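Arf-GAP with coiled-coil, ANK repeat and PH domain-containing protein 2 (Homo sapiens, PDB 6IF3) activates GTP hydrolysis by the small GTPase ARF6 and, through the ankyrin repeat domain that this fragment represents, interacts with RAB35. Local coordinates at residues I126-R131 and S162-N167; H83-T86 and G92-C95; N37-E42 and V71-V76. All blocks are in the same frame, centred on the assembly; numbering follows the deposited sequence.

Followed from the N terminus, the three contacts close in series, none crossing or enclosing another. Contact 3 comes first, joining the loop before helix 48-55 to the equivalent loop before helix 81-88 and so bracketing one helix pair. Contact 2 closes the short turn between helices 81-88 and 91-99. Contact 1 spans the longest gap, returning the tail after helix 157-161 to helix 124-141. Neighbours are coupled: a probable hydrogen bond from His84 to Asp75 links contacts 2 and 3, while between contacts 2 and 1 Ile126 packs on Val94 and a probable backbone hydrogen bond joins Gly92 N to Ser166 O. Contacts 1 and 3 lie on opposite sides of the chain's centre, about 25 Å apart between centres.

Contact 1 of 3, residues I126-R131 and S162-N167; sequences IVTLLR and SQMASN
Leu129 and Thr128 sit on one turn of a regular helix, and Met164, their partner, comes from a loop that follows helix 157-161. The helical side belongs to the third ankyrin repeat; its backbone is held by i to i+4 bonds such as Leu130 N to Ile126 O, 3.0 Å, and the contact with the loop is made by side chains. The loop has an open, extended backbone at Met164 and Ala165, and only Met164 reaches across. This is therefore a tail packed on the repeat stack through a single long side chain.

Met164 suits the task because its chain is unbranched and flexible. With CG beside the backbone N (chi1 -54°) and the rest fully extended (chi3 175°), the thioether is carried away from its own backbone and onto the helix. Leu129 points out to meet it, and the two side chains run antiparallel, each overlapping the other's end. The methyl CE of Met164 lies 3.7 Å from CD2 of Leu129 and 4.0 Å from its CG, while SD of Met164 stays slightly farther off, 4.2 Å from Leu129 CD2.

Thr91 of helix 91-99 touches both Met164 and Leu129, bringing that helix into the contact, and an apolar side chain of the other protein in the assembly also packs on Met164. Thr128 offers only its methyl to the tail, since OG1 is hydrogen-bonded to Ala124 O one turn back; a threonine can thus be buried here with its hydroxyl satisfied. Its CG2 ends 4.3 Å from CE of Met164.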
loop_
_atom_site.group_PDB
_atom_site.type_symbol
_atom_site.label_atom_id
_atom_site.label_comp_id
_atom_site.label_asym_id
_atom_site.label_seq_id
_atom_site.Cartn_x
_atom_site.Cartn_y
_atom_site.Cartn_z
ATOM N N ILE A 126 5.487 0.967 -6.497
ATOM C CA ILE A 126 6.095 1.930 -5.592
ATOM C C ILE A 126 5.031 2.500 -4.656
ATOM O O ILE A 126 5.307 2.733 -3.481
ATOM C CB ILE A 126 6.851 3.035 -6.357
ATOM C CG1 ILE A 126 8.067 2.398 -7.047
ATOM C CG2 ILE A 126 7.372 4.102 -5.386
ATOM C CD1 ILE A 126 9.032 3.384 -7.739
ATOM N N VAL A 127 3.810 2.704 -5.138
ATOM C CA VAL A 127 2.761 3.157 -4.216
ATOM C C VAL A 127 2.573 2.116 -3.106
ATOM O O VAL A 127 2.415 2.465 -1.923
ATOM C CB VAL A 127 1.431 3.422 -4.937
ATOM C CG1 VAL A 127 0.308 3.620 -3.947
ATOM C CG2 VAL A 127 1.569 4.644 -5.884
ATOM N N THR A 128 2.569 0.842 -3.489
ATOM C CA THR A 128 2.397 -0.238 -2.509
ATOM C C THR A 128 3.493 -0.212 -1.418
ATOM O O THR A 128 3.178 -0.270 -0.220
ATOM C CB THR A 128 2.382 -1.597 -3.185
ATOM O OG1 THR A 128 1.208 -1.677 -4.019
ATOM C CG2 THR A 128 2.335 -2.758 -2.137
ATOM N N LEU A 129 4.752 -0.074 -1.812
ATOM C CA LEU A 129 5.851 0.000 -0.831
ATOM C C LEU A 129 5.693 1.231 0.078
ATOM O O LEU A 129 5.873 1.128 1.301
ATOM C CB LEU A 129 7.223 0.062 -1.516
ATOM C CG LEU A 129 7.595 -1.179 -2.341
ATOM C CD1 LEU A 129 8.999 -0.950 -2.944
ATOM C CD2 LEU A 129 7.585 -2.466 -1.497
ATOM N N LEU A 130 5.386 2.390 -0.506
ATOM C CA LEU A 130 5.230 3.611 0.289
ATOM C C LEU A 130 4.060 3.470 1.257
ATOM O O LEU A 130 4.193 3.848 2.421
ATOM C CB LEU A 130 5.005 4.838 -0.623
ATOM C CG LEU A 130 6.226 5.260 -1.444
ATOM C CD1 LEU A 130 5.860 6.302 -2.509
ATOM C CD2 LEU A 130 7.299 5.864 -0.546
ATOM N N ARG A 131 2.930 2.916 0.802
ATOM C CA ARG A 131 1.762 2.802 1.661
ATOM C C ARG A 131 1.984 1.770 2.753
ATOM O O ARG A 131 1.584 1.987 3.877
ATOM C CB ARG A 131 0.521 2.447 0.841
ATOM C CG ARG A 131 0.096 3.560 -0.105
ATOM C CD ARG A 131 -1.266 4.136 0.231
ATOM N NE ARG A 131 -1.574 5.327 -0.559
ATOM C CZ ARG A 131 -2.467 5.367 -1.547
ATOM N NH1 ARG A 131 -3.138 4.284 -1.873
ATOM N NH2 ARG A 131 -2.690 6.493 -2.208
ATOM N N SER A 162 10.146 -8.531 -3.152
ATOM C CA SER A 162 10.972 -9.601 -3.716
ATOM C C SER A 162 10.475 -10.145 -5.068
ATOM O O SER A 162 11.275 -10.659 -5.836
ATOM C CB SER A 162 11.131 -10.775 -2.716
ATOM O OG SER A 162 9.926 -11.508 -2.489
ATOM N N GLN A 163 9.192 -10.000 -5.388
ATOM C CA GLN A 163 8.729 -10.476 -6.697
ATOM C C GLN A 163 8.311 -9.339 -7.625
ATOM O O GLN A 163 7.803 -9.594 -8.725
ATOM C CB GLN A 163 7.573 -11.471 -6.539
ATOM C CG GLN A 163 7.936 -12.743 -5.797
ATOM C CD GLN A 163 8.853 -13.711 -6.560
ATOM O OE1 GLN A 163 9.461 -13.376 -7.571
ATOM N NE2 GLN A 163 8.946 -14.929 -6.055
ATOM N N MET A 164 8.547 -8.101 -7.193
ATOM C CA MET A 164 8.385 -6.912 -8.049
ATOM C C MET A 164 9.608 -6.687 -8.950
ATOM O O MET A 164 10.725 -7.076 -8.602
ATOM C CB MET A 164 8.195 -5.651 -7.227
ATOM C CG MET A 164 7.099 -5.668 -6.201
ATOM S SD MET A 164 7.210 -4.081 -5.334
ATOM C CE MET A 164 5.762 -4.195 -4.270
ATOM N N ALA A 165 9.408 -6.011 -10.077
ATOM C CA ALA A 165 10.537 -5.579 -10.900
ATOM C C ALA A 165 11.374 -4.553 -10.136
ATOM O O ALA A 165 10.830 -3.662 -9.479
ATOM C CB ALA A 165 10.054 -5.003 -12.211
ATOM N N SER A 166 12.696 -4.674 -10.226
ATOM C CA SER A 166 13.589 -3.805 -9.462
ATOM C C SER A 166 13.575 -2.368 -10.010
ATOM O O SER A 166 13.967 -1.425 -9.318
ATOM C CB SER A 166 15.015 -4.377 -9.475
ATOM O OG SER A 166 15.845 -3.741 -8.516
ATOM N N ASN A 167 13.102 -2.218 -11.249
ATOM C CA ASN A 167 13.073 -0.938 -11.945
ATOM C C ASN A 167 12.156 -0.998 -13.167
ATOM O O ASN A 167 11.631 -2.059 -13.511
ATOM C CB ASN A 167 14.479 -0.534 -12.386
ATOM C CG ASN A 167 15.049 -1.477 -13.437
ATOM O OD1 ASN A 167 15.551 -2.554 -13.116
ATOM N ND2 ASN A 167 14.947 -1.087 -14.702
#

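Contact 2 of 3, residues H83-T86 and G92-C95; sequences HHAT and GQVC
Ala85 and Thr86 meet Gln93 and Val94 in a buried, mostly apolar helix-to-helix contact within the second ankyrin repeat, where helix 81-88 is followed by a tight turn and helix 91-99 packs back against it. The backbones come closest at Ala85 and Val94, whose CA atoms are 6.0 Å apart. Such close approach suits alanine, whose lone methyl fills the space between the helices without forcing them apart.

Ala85 CB points into the interface and touches two residues at once: CG2 of Val94 at 3.9 Å, and Gln93 through its OE1 at 3.9 Å and its CB at 4.0 Å. Val94 presents one branch. Its CG2 stands beside the backbone N because CG1 takes the anti position (chi1 167°), and this leaves CG2 against both Ala85 CB and Thr86 OG1, the latter at 3.8 Å. The hydroxyl can border a methyl at little cost, since OG1 is hydrogen-bonded to Leu82 O of its own helix.

Gln93 runs extended past Ala85, and its amide is used elsewhere: OE1 bonds to His90 ND1, and NE2 weakly to Ser57 O. Beyond, Val53 of helix 48-55 covers Ala85, and Ile117 of helix 114-120 covers Thr86. The polar atoms that border these methyls, Thr86 OG1 and Gln93 OE1, have their hydrogen bonds outside the two segments, so the two helices are joined here by shape and packing rather than by polar bonds.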
loop_
_atom_site.group_PDB
_atom_site.type_symbol
_atom_site.label_atom_id
_atom_site.label_comp_id
_atom_site.label_asym_id
_atom_site.label_seq_id
_atom_site.Cartn_x
_atom_site.Cartn_y
_atom_site.Cartn_z
ATOM N N HIS A 83 13.001 10.670 -3.118
ATOM C CA HIS A 83 12.318 11.423 -4.191
ATOM C C HIS A 83 12.837 10.997 -5.560
ATOM O O HIS A 83 12.082 10.646 -6.463
ATOM C CB HIS A 83 12.525 12.951 -4.053
ATOM C CG HIS A 83 12.097 13.727 -5.279
ATOM N ND1 HIS A 83 10.912 14.428 -5.350
ATOM C CD2 HIS A 83 12.705 13.901 -6.480
ATOM C CE1 HIS A 83 10.804 14.999 -6.536
ATOM N NE2 HIS A 83 11.878 14.690 -7.245
ATOM N N HIS A 84 14.147 11.021 -5.726
ATOM C CA HIS A 84 14.706 10.689 -7.024
ATOM C C HIS A 84 14.478 9.247 -7.437
ATOM O O HIS A 84 14.217 8.979 -8.620
ATOM C CB HIS A 84 16.232 10.997 -7.035
ATOM C CG HIS A 84 16.536 12.463 -7.039
ATOM N ND1 HIS A 84 16.271 13.274 -8.126
ATOM C CD2 HIS A 84 17.071 13.267 -6.086
ATOM C CE1 HIS A 84 16.644 14.509 -7.847
ATOM N NE2 HIS A 84 17.129 14.531 -6.621
ATOM N N ALA A 85 14.572 8.316 -6.486
ATOM C CA ALA A 85 14.331 6.917 -6.812
ATOM C C ALA A 85 12.877 6.707 -7.238
ATOM O O ALA A 85 12.575 5.911 -8.138
ATOM C CB ALA A 85 14.652 6.039 -5.642
ATOM N N THR A 86 11.968 7.441 -6.582
ATOM C CA THR A 86 10.549 7.360 -6.941
ATOM C C THR A 86 10.304 7.885 -8.350
ATOM O O THR A 86 9.627 7.251 -9.152
ATOM C CB THR A 86 9.694 8.126 -5.922
ATOM O OG1 THR A 86 9.867 7.503 -4.650
ATOM C CG2 THR A 86 8.184 8.077 -6.295
ATOM N N GLY A 92 13.586 -1.039 -6.275
ATOM C CA GLY A 92 14.489 -1.652 -5.302
ATOM C C GLY A 92 15.137 -0.609 -4.393
ATOM O O GLY A 92 15.240 -0.834 -3.181
ATOM N N GLN A 93 15.560 0.506 -4.969
ATOM C CA GLN A 93 16.112 1.589 -4.170
ATOM C C GLN A 93 15.069 2.185 -3.239
ATOM O O GLN A 93 15.393 2.534 -2.109
ATOM C CB GLN A 93 16.715 2.686 -5.057
ATOM C CG GLN A 93 17.951 2.225 -5.817
ATOM C CD GLN A 93 18.419 3.264 -6.834
ATOM O OE1 GLN A 93 17.713 4.231 -7.122
ATOM N NE2 GLN A 93 19.618 3.060 -7.372
ATOM N N VAL A 94 13.816 2.300 -3.690
ATOM C CA VAL A 94 12.731 2.776 -2.805
ATOM C C VAL A 94 12.606 1.834 -1.587
ATOM O O VAL A 94 12.520 2.258 -0.436
ATOM C CB VAL A 94 11.388 2.870 -3.577
ATOM C CG1 VAL A 94 10.188 3.057 -2.614
ATOM C CG2 VAL A 94 11.455 4.042 -4.572
ATOM N N CYS A 95 12.628 0.530 -1.829
ATOM C CA CYS A 95 12.501 -0.427 -0.752
ATOM C C CYS A 95 13.657 -0.293 0.257
ATOM O O CYS A 95 13.423 -0.242 1.457
ATOM C CB CYS A 95 12.446 -1.846 -1.314
ATOM S SG CYS A 95 12.058 -3.067 -0.096
#

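Contact 3 of 3, residues N37-E42 and V71-V76; sequences NWANSE and VNQRDV
Gln73, at the end of the first ankyrin repeat, reaches from the loop before helix 81-88 to the backbone of Asn37, in the loop before helix 48-55, within the ankyrin repeat region. One hydrogen bond joins them: NE2 of Gln73 donates to O of Asn37 over 3.0 Å, nearly straight at 159°, with the donor tilted somewhat out of the carbonyl plane. A glutamine suits this span: with CG anti to the backbone N (chi1 -176°) and the chain extended beyond, its amide crosses the distance between loops whose CA atoms, at Asn37 and Gln73, are 7.7 Å apart. The amide's other end, OE1, rests 3.2 Å from CB of Asn37. The planes of the two side-chain amides are inclined by 48°, so they do not stack. Ala39 CB makes a looser contact, 4.4 Å from Gln73 NE2.

With an alanine at Gln73, the Asn37 carbonyl would probably lose its donor from this loop and a gap would open beside Asn37 CB.

Farther out, Asn37 is held by a second link between the loops, its OD1 accepting from Asn70 N. Asn72 does the same one repeat later, OD1 accepting from Asn103 N, as expected of a repeated fold. Thr47 packs against Gln73. At the outer end of the first loop, Asn40 turns the chain in an Asx turn, its OD1 accepting from Glu42 N at 2.9 Å.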
loop_
_atom_site.group_PDB
_atom_site.type_symbol
_atom_site.label_atom_id
_atom_site.label_comp_id
_atom_site.label_asym_id
_atom_site.label_seq_id
_atom_site.Cartn_x
_atom_site.Cartn_y
_atom_site.Cartn_z
ATOM N N ASN A 37 28.717 12.729 2.378
ATOM C CA ASN A 37 27.576 13.623 2.182
ATOM C C ASN A 37 27.947 14.901 1.423
ATOM O O ASN A 37 27.223 15.905 1.472
ATOM C CB ASN A 37 26.955 13.968 3.545
ATOM C CG ASN A 37 26.287 12.777 4.181
ATOM O OD1 ASN A 37 25.481 12.080 3.539
ATOM N ND2 ASN A 37 26.611 12.521 5.445
ATOM N N TRP A 38 29.061 14.832 0.698
ATOM C CA TRP A 38 29.533 15.955 -0.106
ATOM C C TRP A 38 28.442 16.450 -1.047
ATOM O O TRP A 38 27.739 15.647 -1.661
ATOM C CB TRP A 38 30.756 15.526 -0.893
ATOM C CG TRP A 38 31.401 16.658 -1.691
ATOM C CD1 TRP A 38 32.198 17.650 -1.185
ATOM C CD2 TRP A 38 31.347 16.868 -3.108
ATOM N NE1 TRP A 38 32.629 18.467 -2.202
ATOM C CE2 TRP A 38 32.130 18.004 -3.392
ATOM C CE3 TRP A 38 30.719 16.201 -4.167
ATOM C CZ2 TRP A 38 32.291 18.504 -4.689
ATOM C CZ3 TRP A 38 30.893 16.702 -5.464
ATOM C CH2 TRP A 38 31.676 17.830 -5.705
ATOM N N ALA A 39 28.267 17.762 -1.107
ATOM C CA ALA A 39 27.298 18.389 -2.021
ATOM C C ALA A 39 28.031 19.110 -3.138
ATOM O O ALA A 39 28.942 19.925 -2.884
ATOM C CB ALA A 39 26.400 19.337 -1.263
ATOM N N ASN A 40 27.635 18.832 -4.378
ATOM C CA ASN A 40 28.272 19.442 -5.543
ATOM C C ASN A 40 27.611 20.777 -5.828
ATOM O O ASN A 40 26.513 20.821 -6.377
ATOM C CB ASN A 40 28.155 18.512 -6.752
ATOM C CG ASN A 40 28.990 18.983 -7.936
ATOM O OD1 ASN A 40 29.283 20.173 -8.094
ATOM N ND2 ASN A 40 29.375 18.041 -8.784
ATOM N N SER A 41 28.264 21.880 -5.446
ATOM C CA SER A 41 27.675 23.203 -5.605
ATOM C C SER A 41 27.495 23.596 -7.062
ATOM O O SER A 41 26.734 24.498 -7.365
ATOM C CB SER A 41 28.527 24.246 -4.891
ATOM O OG SER A 41 29.773 24.370 -5.542
ATOM N N GLU A 42 28.194 22.903 -7.962
ATOM C CA GLU A 42 28.116 23.168 -9.396
ATOM C C GLU A 42 26.980 22.370 -10.069
ATOM O O GLU A 42 26.675 22.620 -11.249
ATOM C CB GLU A 42 29.448 22.825 -10.085
ATOM C CG GLU A 42 30.552 23.821 -9.829
ATOM C CD GLU A 42 30.181 25.213 -10.290
ATOM O OE1 GLU A 42 30.358 25.506 -11.492
ATOM O OE2 GLU A 42 29.718 26.020 -9.453
ATOM N N VAL A 71 20.482 9.348 4.509
ATOM C CA VAL A 71 19.465 8.852 3.563
ATOM C C VAL A 71 18.482 9.959 3.189
ATOM O O VAL A 71 17.794 9.855 2.188
ATOM C CB VAL A 71 18.742 7.630 4.158
ATOM C CG1 VAL A 71 17.758 8.043 5.245
ATOM C CG2 VAL A 71 18.067 6.797 3.046
ATOM N N ASN A 72 18.453 11.046 3.958
ATOM C CA ASN A 72 17.456 12.083 3.703
ATOM C C ASN A 72 18.022 13.342 3.042
ATOM O O ASN A 72 17.242 14.248 2.727
ATOM C CB ASN A 72 16.774 12.498 4.998
ATOM C CG ASN A 72 15.871 11.440 5.544
ATOM O OD1 ASN A 72 15.159 10.778 4.798
ATOM N ND2 ASN A 72 15.876 11.286 6.849
ATOM N N GLN A 73 19.346 13.443 2.885
ATOM C CA GLN A 73 19.941 14.731 2.514
ATOM C C GLN A 73 19.474 15.133 1.127
ATOM O O GLN A 73 19.541 14.332 0.170
ATOM C CB GLN A 73 21.477 14.680 2.555
ATOM C CG GLN A 73 22.113 16.051 2.256
ATOM C CD GLN A 73 23.598 16.000 2.422
ATOM O OE1 GLN A 73 24.099 15.293 3.303
ATOM N NE2 GLN A 73 24.316 16.698 1.558
ATOM N N ARG A 74 19.036 16.379 1.012
ATOM C CA ARG A 74 18.401 16.880 -0.208
ATOM C C ARG A 74 19.322 17.671 -1.108
ATOM O O ARG A 74 20.254 18.356 -0.625
ATOM C CB ARG A 74 17.211 17.796 0.164
ATOM C CG ARG A 74 16.242 17.197 1.191
ATOM C CD ARG A 74 15.403 18.285 1.772
ATOM N NE ARG A 74 14.487 17.902 2.845
ATOM C CZ ARG A 74 13.156 17.940 2.727
ATOM N NH1 ARG A 74 12.630 18.276 1.561
ATOM N NH2 ARG A 74 12.361 17.683 3.773
ATOM N N ASP A 75 19.013 17.649 -2.408
ATOM C CA ASP A 75 19.620 18.629 -3.328
ATOM C C ASP A 75 18.975 20.011 -3.136
ATOM O O ASP A 75 18.099 20.199 -2.256
ATOM C CB ASP A 75 19.531 18.174 -4.795
ATOM C CG ASP A 75 18.106 18.018 -5.300
ATOM O OD1 ASP A 75 17.191 18.678 -4.773
ATOM O OD2 ASP A 75 17.920 17.258 -6.293
ATOM N N VAL A 76 19.410 20.994 -3.930
ATOM C CA VAL A 76 18.986 22.356 -3.690
ATOM C C VAL A 76 17.508 22.584 -4.045
ATOM O O VAL A 76 16.930 23.585 -3.618
ATOM C CB VAL A 76 19.936 23.353 -4.436
ATOM C CG1 VAL A 76 19.602 23.493 -5.906
ATOM C CG2 VAL A 76 19.966 24.742 -3.740
#